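Local coordinates for protein alcohol dehydrogenase (Aeropyrum pernix, PDB 1H2B) that binds zinc and NAD and probably catalyses the NAD+-dependent oxidation of alcohols, as a member of the zinc-containing alcohol dehydrogenase family, at residues L28-V33 with D337-V342; P100-P105 with I149-D154; V161-L166 with E317-A322. All blocks are in the same frame, centred on the assembly; numbering follows the deposited sequence.

Contacts 2 and 3 lie buried and side by side, their centres about 9 Å apart, whereas contact 1 is partly exposed, with its centre about 25 Å from each of theirs. Contact 2 is antiparallel strand pairing held by backbone hydrogen bonds; contact 3 is apolar packing of a turn on a helix; contact 1 ties a strand to a helix start through one side-chain amide. Contacts 2 and 3 meet directly: I102 CD1 lies 3.6 Å from M163 O, and L151 CD2 lies 3.7 Å from V319 CG1, so strand 100-103, the turn 163-166 and helix 312-323 share one apolar core. Contact 1 stands apart, joining the N-terminal sheet to helix 339-347.

Contact 1. Residues L28-V33 with D337-V342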
loop_
_atom_site.group_PDB
_atom_site.type_symbol
_atom_site.label_atom_id
_atom_site.label_comp_id
_atom_site.label_asym_id
_atom_site.label_seq_id
_atom_site.Cartn_x
_atom_site.Cartn_y
_atom_site.Cartn_z
ATOM N N LEU B 28 25.984 -36.263 -7.259
ATOM C CA LEU B 28 25.202 -36.364 -8.495
ATOM C C LEU B 28 25.975 -37.221 -9.498
ATOM O O LEU B 28 27.218 -37.294 -9.460
ATOM C CB LEU B 28 24.938 -34.978 -9.100
ATOM C CG LEU B 28 24.197 -34.060 -8.128
ATOM C CD1 LEU B 28 24.229 -32.609 -8.717
ATOM C CD2 LEU B 28 22.765 -34.512 -7.823
ATOM N N ARG B 29 25.226 -37.860 -10.391
ATOM C CA ARG B 29 25.829 -38.657 -11.448
ATOM C C ARG B 29 25.934 -37.860 -12.748
ATOM O O ARG B 29 24.943 -37.264 -13.202
ATOM C CB ARG B 29 25.054 -39.969 -11.613
ATOM C CG ARG B 29 25.331 -40.894 -10.421
ATOM C CD ARG B 29 24.146 -41.642 -9.850
ATOM N NE ARG B 29 23.764 -42.749 -10.718
ATOM C CZ ARG B 29 23.237 -43.904 -10.314
ATOM N NH1 ARG B 29 23.008 -44.160 -9.030
ATOM N NH2 ARG B 29 22.929 -44.816 -11.217
ATOM N N ILE B 30 27.139 -37.780 -13.298
ATOM C CA ILE B 30 27.336 -37.094 -14.566
ATOM C C ILE B 30 27.199 -38.174 -15.629
ATOM O O ILE B 30 27.995 -39.120 -15.644
ATOM C CB ILE B 30 28.716 -36.382 -14.635
ATOM C CG1 ILE B 30 28.847 -35.326 -13.517
ATOM C CG2 ILE B 30 28.923 -35.762 -15.998
ATOM C CD1 ILE B 30 30.282 -35.010 -13.140
ATOM N N GLU B 31 26.176 -38.078 -16.482
ATOM C CA GLU B 31 25.874 -39.175 -17.406
ATOM C C GLU B 31 25.160 -38.676 -18.639
ATOM O O GLU B 31 24.731 -37.530 -18.684
ATOM C CB GLU B 31 25.003 -40.209 -16.722
ATOM C CG GLU B 31 23.667 -39.708 -16.217
ATOM C CD GLU B 31 23.118 -40.553 -15.103
ATOM O OE1 GLU B 31 23.817 -41.488 -14.663
ATOM O OE2 GLU B 31 21.986 -40.287 -14.658
ATOM N N ASP B 32 25.036 -39.531 -19.646
ATOM C CA ASP B 32 24.213 -39.174 -20.805
ATOM C C ASP B 32 22.715 -39.322 -20.550
ATOM O O ASP B 32 22.265 -40.196 -19.814
ATOM C CB ASP B 32 24.622 -39.986 -22.035
ATOM C CG ASP B 32 26.101 -39.886 -22.332
ATOM O OD1 ASP B 32 26.557 -38.786 -22.727
ATOM O OD2 ASP B 32 26.881 -40.859 -22.199
ATOM N N VAL B 33 21.933 -38.445 -21.178
ATOM C CA VAL B 33 20.482 -38.500 -21.102
ATOM C C VAL B 33 20.012 -38.162 -22.518
ATOM O O VAL B 33 20.786 -37.652 -23.304
ATOM C CB VAL B 33 19.950 -37.508 -20.062
ATOM C CG1 VAL B 33 20.550 -37.799 -18.721
ATOM C CG2 VAL B 33 20.374 -36.176 -20.408
ATOM N N ASP B 337 31.271 -30.601 -15.261
ATOM C CA ASP B 337 31.648 -31.846 -14.608
ATOM C C ASP B 337 32.369 -31.649 -13.270
ATOM O O ASP B 337 32.665 -32.632 -12.576
ATOM C CB ASP B 337 32.411 -32.793 -15.552
ATOM C CG ASP B 337 33.673 -32.199 -16.085
ATOM O OD1 ASP B 337 34.301 -31.368 -15.398
ATOM O OD2 ASP B 337 34.134 -32.528 -17.206
ATOM N N GLU B 338 32.578 -30.382 -12.877
ATOM C CA GLU B 338 33.046 -30.067 -11.524
ATOM C C GLU B 338 31.914 -29.927 -10.509
ATOM O O GLU B 338 32.157 -29.558 -9.370
ATOM C CB GLU B 338 33.880 -28.772 -11.505
ATOM C CG GLU B 338 35.145 -28.764 -12.359
ATOM C CD GLU B 338 35.770 -27.397 -12.379
ATOM O OE1 GLU B 338 36.233 -26.923 -11.303
ATOM O OE2 GLU B 338 35.786 -26.767 -13.456
ATOM N N ILE B 339 30.680 -30.207 -10.901
ATOM C CA ILE B 339 29.543 -29.993 -10.010
ATOM C C ILE B 339 29.685 -30.497 -8.577
ATOM O O ILE B 339 29.384 -29.771 -7.638
ATOM C CB ILE B 339 28.223 -30.453 -10.657
ATOM C CG1 ILE B 339 27.036 -30.011 -9.795
ATOM C CG2 ILE B 339 28.217 -31.964 -10.911
ATOM C CD1 ILE B 339 25.774 -29.867 -10.619
ATOM N N ASN B 340 30.164 -31.723 -8.400
ATOM C CA ASN B 340 30.264 -32.254 -7.048
ATOM C C ASN B 340 31.331 -31.606 -6.199
ATOM O O ASN B 340 31.094 -31.374 -5.002
ATOM C CB ASN B 340 30.443 -33.775 -7.108
ATOM C CG ASN B 340 29.199 -34.468 -7.545
ATOM O OD1 ASN B 340 28.124 -34.305 -6.959
ATOM N ND2 ASN B 340 29.334 -35.293 -8.574
ATOM N N ASP B 341 32.468 -31.273 -6.790
ATOM C CA ASP B 341 33.472 -30.465 -6.091
ATOM C C ASP B 341 32.895 -29.095 -5.699
ATOM O O ASP B 341 33.133 -28.609 -4.607
ATOM C CB ASP B 341 34.723 -30.274 -6.931
ATOM C CG ASP B 341 35.779 -29.463 -6.212
ATOM O OD1 ASP B 341 36.199 -29.892 -5.119
ATOM O OD2 ASP B 341 36.238 -28.380 -6.648
ATOM N N VAL B 342 32.113 -28.491 -6.592
ATOM C CA VAL B 342 31.530 -27.184 -6.263
ATOM C C VAL B 342 30.527 -27.271 -5.113
ATOM O O VAL B 342 30.517 -26.405 -4.227
ATOM C CB VAL B 342 30.877 -26.539 -7.511
ATOM C CG1 VAL B 342 30.053 -25.277 -7.123
ATOM C CG2 VAL B 342 31.941 -26.194 -8.510
#
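The carboxamide of N340 faces the backbone of L28 with both polar atoms, L28 O close to the amide plane and L28 N tilted modestly from the plane of the C=O. OD1 accepts from L28 N at 2.9 Å, and ND2 donates to L28 O at 3.0 Å, so the amide grips the N-H and C=O of a single residue much as a neighbouring strand would. It does so where the chain enters strand 29-32, an outer strand of the small three-stranded sheet, while N340 sits in the first turn of helix 339-347, the helix of the beta-alpha-beta crossover from strand 331-335 to strand 354-358. The two bonds are not equally straight. From ND2 the N-H points almost directly at its acceptor (165°); the bond from L28 N bends to 140°. With CG anti to the carbonyl carbon (chi1 -71°), the amide swings back beside N340's own nitrogen and out toward L28, and the paired bonds leave it little freedom to flip. A leucine here would probably cost both bonds and leave the N-H and C=O of L28 without these partners.

Beyond the amide the contact is apolar. L28 and I339 run roughly perpendicular, their CD1 methyls 3.7 Å apart, on a buried side where I339 also leans on L357 and F137, and L28 on L21. I30, next on the same side of the strand, is more exposed; its CG1 comes within 4.3 Å of I339 CG2. E338, two residues before N340, takes the N-cap position, and its O receives the amide of V342, while its carboxylate holds H334. At the outer margin I30 CD1 rests on D337, 3.4 Å from its backbone O and 3.9 Å from its CB.

Contact 2. Residues P100-P105 with I149-D154; sequences PVILHP and IKLPKD
P100 begins the pairing with its carbonyl, which takes the N-H of L151 at 3.0 Å. That bond is nearly straight at the hydrogen (175°), yet the donor stands above the carbonyl plane. A water bridges the same P100 O to L151 O, donating to both, so P100 O receives two bonds just where strand 148-150 gives way to loop. The proline ring reaches further along the loop: its CG lies 3.4 Å from P152 O, and its CB faces the CB of L151.

V101 follows, opposite K150 in a non-hydrogen-bonded pair. Its CA makes a bent CA-H...O contact with I149 O at 3.3 Å, and its CG1 runs beside the aliphatic start of K150, whose NZ goes on to the carbonyl of G94.

I102 comes next, a hydrogen-bonded pair with I149. Its N donates to I149 O, in the carbonyl plane, and its O accepts from I149 N at 3.0 Å, the donor approaching nearly along the C=O axis. The two isoleucines run alongside each other in one direction, I102 CG2 touching I149 CB at 3.7 Å. CG1 of I102 is anti to its nitrogen (chi1 -179°), which leaves CG2 turned to I149. L151 fills in next to this pair, its CD1 4.1 Å from I102 CB.

The chain between these strands carries the zinc site of D109, C112 and C115. Strand 100-103 lies between strands 148-150 and 81-88 in the sheet of the GroES-like domain; from the side of I102 and I149, helices 166-181 and 312-323 pack on, I102 against A167 and I149 against Y312 and L315.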
loop_
_atom_site.group_PDB
_atom_site.type_symbol
_atom_site.label_atom_id
_atom_site.label_comp_id
_atom_site.label_asym_id
_atom_site.label_seq_id
_atom_site.Cartn_x
_atom_site.Cartn_y
_atom_site.Cartn_z
ATOM N N PRO B 100 20.039 -15.077 -27.190
ATOM C CA PRO B 100 20.424 -15.236 -25.780
ATOM C C PRO B 100 19.242 -14.953 -24.865
ATOM O O PRO B 100 18.462 -14.018 -25.098
ATOM C CB PRO B 100 21.517 -14.182 -25.573
ATOM C CG PRO B 100 21.117 -13.072 -26.622
ATOM C CD PRO B 100 20.653 -13.875 -27.821
ATOM N N VAL B 101 19.140 -15.766 -23.815
ATOM C CA VAL B 101 17.969 -15.700 -22.937
ATOM C C VAL B 101 18.366 -16.011 -21.498
ATOM O O VAL B 101 19.398 -16.680 -21.207
ATOM C CB VAL B 101 16.856 -16.706 -23.341
ATOM C CG1 VAL B 101 16.286 -16.365 -24.744
ATOM C CG2 VAL B 101 17.348 -18.182 -23.279
ATOM N N ILE B 102 17.541 -15.502 -20.581
ATOM C CA ILE B 102 17.611 -15.890 -19.183
ATOM C C ILE B 102 16.258 -16.485 -18.842
ATOM O O ILE B 102 15.220 -16.066 -19.346
ATOM C CB ILE B 102 17.990 -14.689 -18.252
ATOM C CG1 ILE B 102 18.067 -15.155 -16.760
ATOM C CG2 ILE B 102 16.958 -13.511 -18.371
ATOM C CD1 ILE B 102 18.803 -14.080 -15.911
ATOM N N LEU B 103 16.272 -17.508 -18.003
ATOM C CA LEU B 103 15.046 -18.243 -17.709
ATOM C C LEU B 103 14.502 -18.018 -16.333
ATOM O O LEU B 103 15.188 -18.261 -15.323
ATOM C CB LEU B 103 15.225 -19.769 -17.909
ATOM C CG LEU B 103 15.778 -20.148 -19.285
ATOM C CD1 LEU B 103 15.939 -21.698 -19.407
ATOM C CD2 LEU B 103 14.832 -19.675 -20.370
ATOM N N HIS B 104 13.234 -17.598 -16.258
ATOM C CA HIS B 104 12.534 -17.639 -14.981
ATOM C C HIS B 104 12.390 -19.099 -14.543
ATOM O O HIS B 104 12.133 -19.967 -15.372
ATOM C CB HIS B 104 11.144 -17.041 -15.137
ATOM C CG HIS B 104 10.450 -16.835 -13.832
ATOM N ND1 HIS B 104 9.840 -17.866 -13.153
ATOM C CD2 HIS B 104 10.369 -15.748 -13.037
ATOM C CE1 HIS B 104 9.391 -17.420 -11.984
ATOM N NE2 HIS B 104 9.696 -16.127 -11.898
ATOM N N PRO B 105 12.663 -19.413 -13.279
ATOM C CA PRO B 105 12.726 -20.839 -12.932
ATOM C C PRO B 105 11.406 -21.576 -12.919
ATOM O O PRO B 105 11.446 -22.798 -12.860
ATOM C CB PRO B 105 13.407 -20.851 -11.546
ATOM C CG PRO B 105 13.387 -19.438 -11.058
ATOM C CD PRO B 105 13.054 -18.529 -12.161
ATOM N N ILE B 149 13.111 -14.647 -20.926
ATOM C CA ILE B 149 13.372 -13.217 -21.131
ATOM C C ILE B 149 14.542 -13.107 -22.085
ATOM O O ILE B 149 15.629 -13.625 -21.825
ATOM C CB ILE B 149 13.664 -12.508 -19.808
ATOM C CG1 ILE B 149 12.368 -12.421 -19.025
ATOM C CG2 ILE B 149 14.233 -11.085 -20.107
ATOM C CD1 ILE B 149 12.597 -11.829 -17.663
ATOM N N LYS B 150 14.303 -12.425 -23.208
ATOM C CA LYS B 150 15.344 -12.195 -24.193
ATOM C C LYS B 150 16.327 -11.126 -23.741
ATOM O O LYS B 150 15.938 -10.072 -23.216
ATOM C CB LYS B 150 14.689 -11.744 -25.507
ATOM C CG LYS B 150 14.071 -12.840 -26.229
ATOM C CD LYS B 150 13.395 -12.345 -27.514
ATOM C CE LYS B 150 14.399 -11.988 -28.568
ATOM N NZ LYS B 150 13.638 -11.445 -29.758
ATOM N N LEU B 151 17.618 -11.419 -23.924
ATOM C CA LEU B 151 18.678 -10.501 -23.612
ATOM C C LEU B 151 19.139 -9.846 -24.900
ATOM O O LEU B 151 18.769 -10.283 -26.013
ATOM C CB LEU B 151 19.813 -11.272 -22.946
ATOM C CG LEU B 151 19.335 -11.813 -21.593
ATOM C CD1 LEU B 151 20.307 -12.769 -21.064
ATOM C CD2 LEU B 151 19.178 -10.641 -20.633
ATOM N N PRO B 152 19.896 -8.763 -24.781
ATOM C CA PRO B 152 20.360 -8.082 -26.004
ATOM C C PRO B 152 21.134 -9.055 -26.879
ATOM O O PRO B 152 21.963 -9.827 -26.391
ATOM C CB PRO B 152 21.265 -6.982 -25.454
ATOM C CG PRO B 152 20.654 -6.679 -24.096
ATOM C CD PRO B 152 20.348 -8.073 -23.564
ATOM N N LYS B 153 20.822 -9.014 -28.177
ATOM C CA LYS B 153 21.325 -9.969 -29.154
ATOM C C LYS B 153 22.852 -9.983 -29.194
ATOM O O LYS B 153 23.480 -11.031 -29.387
ATOM C CB LYS B 153 20.738 -9.620 -30.518
ATOM C CG LYS B 153 20.837 -10.760 -31.498
ATOM C CD LYS B 153 20.134 -10.452 -32.801
ATOM C CE LYS B 153 20.221 -11.670 -33.708
ATOM N NZ LYS B 153 21.596 -11.855 -34.279
ATOM N N ASP B 154 23.423 -8.812 -28.950
ATOM C CA ASP B 154 24.856 -8.570 -28.968
ATOM C C ASP B 154 25.641 -9.041 -27.721
ATOM O O ASP B 154 26.876 -8.938 -27.683
ATOM C CB ASP B 154 25.084 -7.055 -29.151
ATOM C CG ASP B 154 24.134 -6.199 -28.280
ATOM O OD1 ASP B 154 22.953 -5.998 -28.670
ATOM O OD2 ASP B 154 24.479 -5.688 -27.187
HETATM O O HOH W 1 17.683 -12.422 -27.312
#

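Contact 3. Residues V161-L166 with E317-A322; sequences VEMAPL and ELVTLA
L166 and M163 both aim their side chains at helix 312-323, and each meets it in its own way. L166 and L318 lie aslant to one another: L318 CD2 is 4.0 Å from L166 CB and 4.1 Å from L166 CD2, and it also rests on the backbone at L166 O, 3.6 Å away. L318 gets there by holding CG anti to its own nitrogen (chi1 174°), which sends the isobutyl group across the base of L166. The other branch of L166 goes to A322, one turn further along the helix. There L166 CD1 presses on A322 CB at 3.5 Å, tighter than a usual methyl contact; the small alanine lets the leucine come in this close to the helix.

M163 approaches V319 at about a right angle, and its touching atom is the terminal methyl. The chain runs extended as far as SD and then bends at chi3 (79°), which brings CE to 4.0 Å from V319 CG1 and 4.2 Å from A322 CB. Both side chains therefore reach A322 CB from the same side.

M163 and L166 frame a type I turn, L166 N bonded to M163 O at 3.0 Å, and both side chains leave it toward the helix. The turn leads from helix 157-162 into helix 166-181. Elsewhere on helix 312-323, E317 forms a salt bridge with K178, and L321 packs on L205; T320 and L321 meet G187 and P186 of the second subunit.

Helix 312-323 follows strand 303-306, an outermost strand, within this chain, of the parallel Rossmann-type sheet, and L166 opens the helix that carries the zinc ligand D168; the contact belongs to the junction of coenzyme-binding and catalytic domains characteristic of zinc-containing alcohol dehydrogenases.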
loop_
_atom_site.group_PDB
_atom_site.type_symbol
_atom_site.label_atom_id
_atom_site.label_comp_id
_atom_site.label_asym_id
_atom_site.label_seq_id
_atom_site.Cartn_x
_atom_site.Cartn_y
_atom_site.Cartn_z
ATOM N N VAL B 161 26.927 -15.390 -19.114
ATOM C CA VAL B 161 27.177 -16.347 -18.040
ATOM C C VAL B 161 27.167 -15.661 -16.670
ATOM O O VAL B 161 26.628 -16.205 -15.686
ATOM C CB VAL B 161 28.557 -17.026 -18.285
ATOM C CG1 VAL B 161 29.028 -17.823 -17.048
ATOM C CG2 VAL B 161 28.461 -17.938 -19.514
ATOM N N GLU B 162 27.731 -14.449 -16.599
ATOM C CA GLU B 162 27.739 -13.657 -15.387
ATOM C C GLU B 162 26.336 -13.256 -14.920
ATOM O O GLU B 162 26.143 -12.968 -13.761
ATOM C CB GLU B 162 28.626 -12.417 -15.596
ATOM C CG GLU B 162 30.107 -12.725 -15.399
ATOM C CD GLU B 162 30.978 -11.474 -15.385
ATOM O OE1 GLU B 162 30.458 -10.355 -15.084
ATOM O OE2 GLU B 162 32.191 -11.621 -15.674
ATOM N N MET B 163 25.372 -13.273 -15.829
ATOM C CA MET B 163 23.994 -12.979 -15.485
ATOM C C MET B 163 23.241 -14.200 -14.969
ATOM O O MET B 163 22.096 -14.048 -14.536
ATOM C CB MET B 163 23.269 -12.429 -16.713
ATOM C CG MET B 163 23.800 -11.004 -17.089
ATOM S SD MET B 163 22.841 -10.283 -18.479
ATOM C CE MET B 163 21.340 -9.688 -17.635
ATOM N N ALA B 164 23.820 -15.392 -15.061
ATOM C CA ALA B 164 23.067 -16.590 -14.725
ATOM C C ALA B 164 22.407 -16.501 -13.338
ATOM O O ALA B 164 21.221 -16.833 -13.192
ATOM C CB ALA B 164 23.931 -17.883 -14.786
ATOM N N PRO B 165 23.164 -16.079 -12.313
ATOM C CA PRO B 165 22.556 -16.073 -10.973
ATOM C C PRO B 165 21.382 -15.145 -10.826
ATOM O O PRO B 165 20.652 -15.359 -9.843
ATOM C CB PRO B 165 23.724 -15.660 -10.066
ATOM C CG PRO B 165 24.902 -16.245 -10.820
ATOM C CD PRO B 165 24.608 -15.745 -12.232
ATOM N N LEU B 166 21.169 -14.200 -11.737
ATOM C CA LEU B 166 19.980 -13.330 -11.615
ATOM C C LEU B 166 18.682 -14.159 -11.700
ATOM O O LEU B 166 17.629 -13.745 -11.173
ATOM C CB LEU B 166 19.964 -12.230 -12.732
ATOM C CG LEU B 166 21.227 -11.370 -12.709
ATOM C CD1 LEU B 166 21.089 -10.440 -13.894
ATOM C CD2 LEU B 166 21.311 -10.507 -11.411
ATOM N N GLU B 317 12.484 -6.558 -14.243
ATOM C CA GLU B 317 13.066 -5.394 -13.580
ATOM C C GLU B 317 14.512 -5.610 -13.148
ATOM O O GLU B 317 15.360 -4.741 -13.270
ATOM C CB GLU B 317 12.238 -5.038 -12.344
ATOM C CG GLU B 317 10.845 -4.542 -12.770
ATOM C CD GLU B 317 9.868 -4.348 -11.638
ATOM O OE1 GLU B 317 10.238 -4.498 -10.460
ATOM O OE2 GLU B 317 8.702 -4.029 -11.927
ATOM N N LEU B 318 14.801 -6.788 -12.588
ATOM C CA LEU B 318 16.141 -7.065 -12.150
ATOM C C LEU B 318 17.130 -7.138 -13.322
ATOM O O LEU B 318 18.232 -6.620 -13.215
ATOM C CB LEU B 318 16.133 -8.368 -11.290
ATOM C CG LEU B 318 17.531 -8.822 -10.905
ATOM C CD1 LEU B 318 18.276 -7.906 -9.911
ATOM C CD2 LEU B 318 17.387 -10.236 -10.345
ATOM N N VAL B 319 16.727 -7.786 -14.429
ATOM C CA VAL B 319 17.540 -7.825 -15.610
ATOM C C VAL B 319 17.834 -6.380 -16.075
ATOM O O VAL B 319 18.956 -6.100 -16.456
ATOM C CB VAL B 319 16.873 -8.633 -16.690
ATOM C CG1 VAL B 319 17.608 -8.436 -18.065
ATOM C CG2 VAL B 319 16.914 -10.100 -16.314
ATOM N N THR B 320 16.829 -5.508 -16.022
ATOM C CA THR B 320 17.051 -4.100 -16.360
ATOM C C THR B 320 18.149 -3.460 -15.488
ATOM O O THR B 320 19.091 -2.825 -15.993
ATOM C CB THR B 320 15.750 -3.328 -16.231
ATOM O OG1 THR B 320 14.823 -3.767 -17.242
ATOM C CG2 THR B 320 16.054 -1.799 -16.499
ATOM N N LEU B 321 18.089 -3.646 -14.165
ATOM C CA LEU B 321 19.119 -3.127 -13.279
ATOM C C LEU B 321 20.512 -3.665 -13.643
ATOM O O LEU B 321 21.502 -2.944 -13.608
ATOM C CB LEU B 321 18.824 -3.562 -11.833
ATOM C CG LEU B 321 17.873 -2.755 -10.997
ATOM C CD1 LEU B 321 17.812 -3.400 -9.602
ATOM C CD2 LEU B 321 18.316 -1.270 -10.906
ATOM N N ALA B 322 20.594 -4.950 -13.975
ATOM C CA ALA B 322 21.867 -5.553 -14.352
ATOM C C ALA B 322 22.405 -4.955 -15.663
ATOM O O ALA B 322 23.607 -4.614 -15.744
ATOM C CB ALA B 322 21.742 -7.091 -14.419
#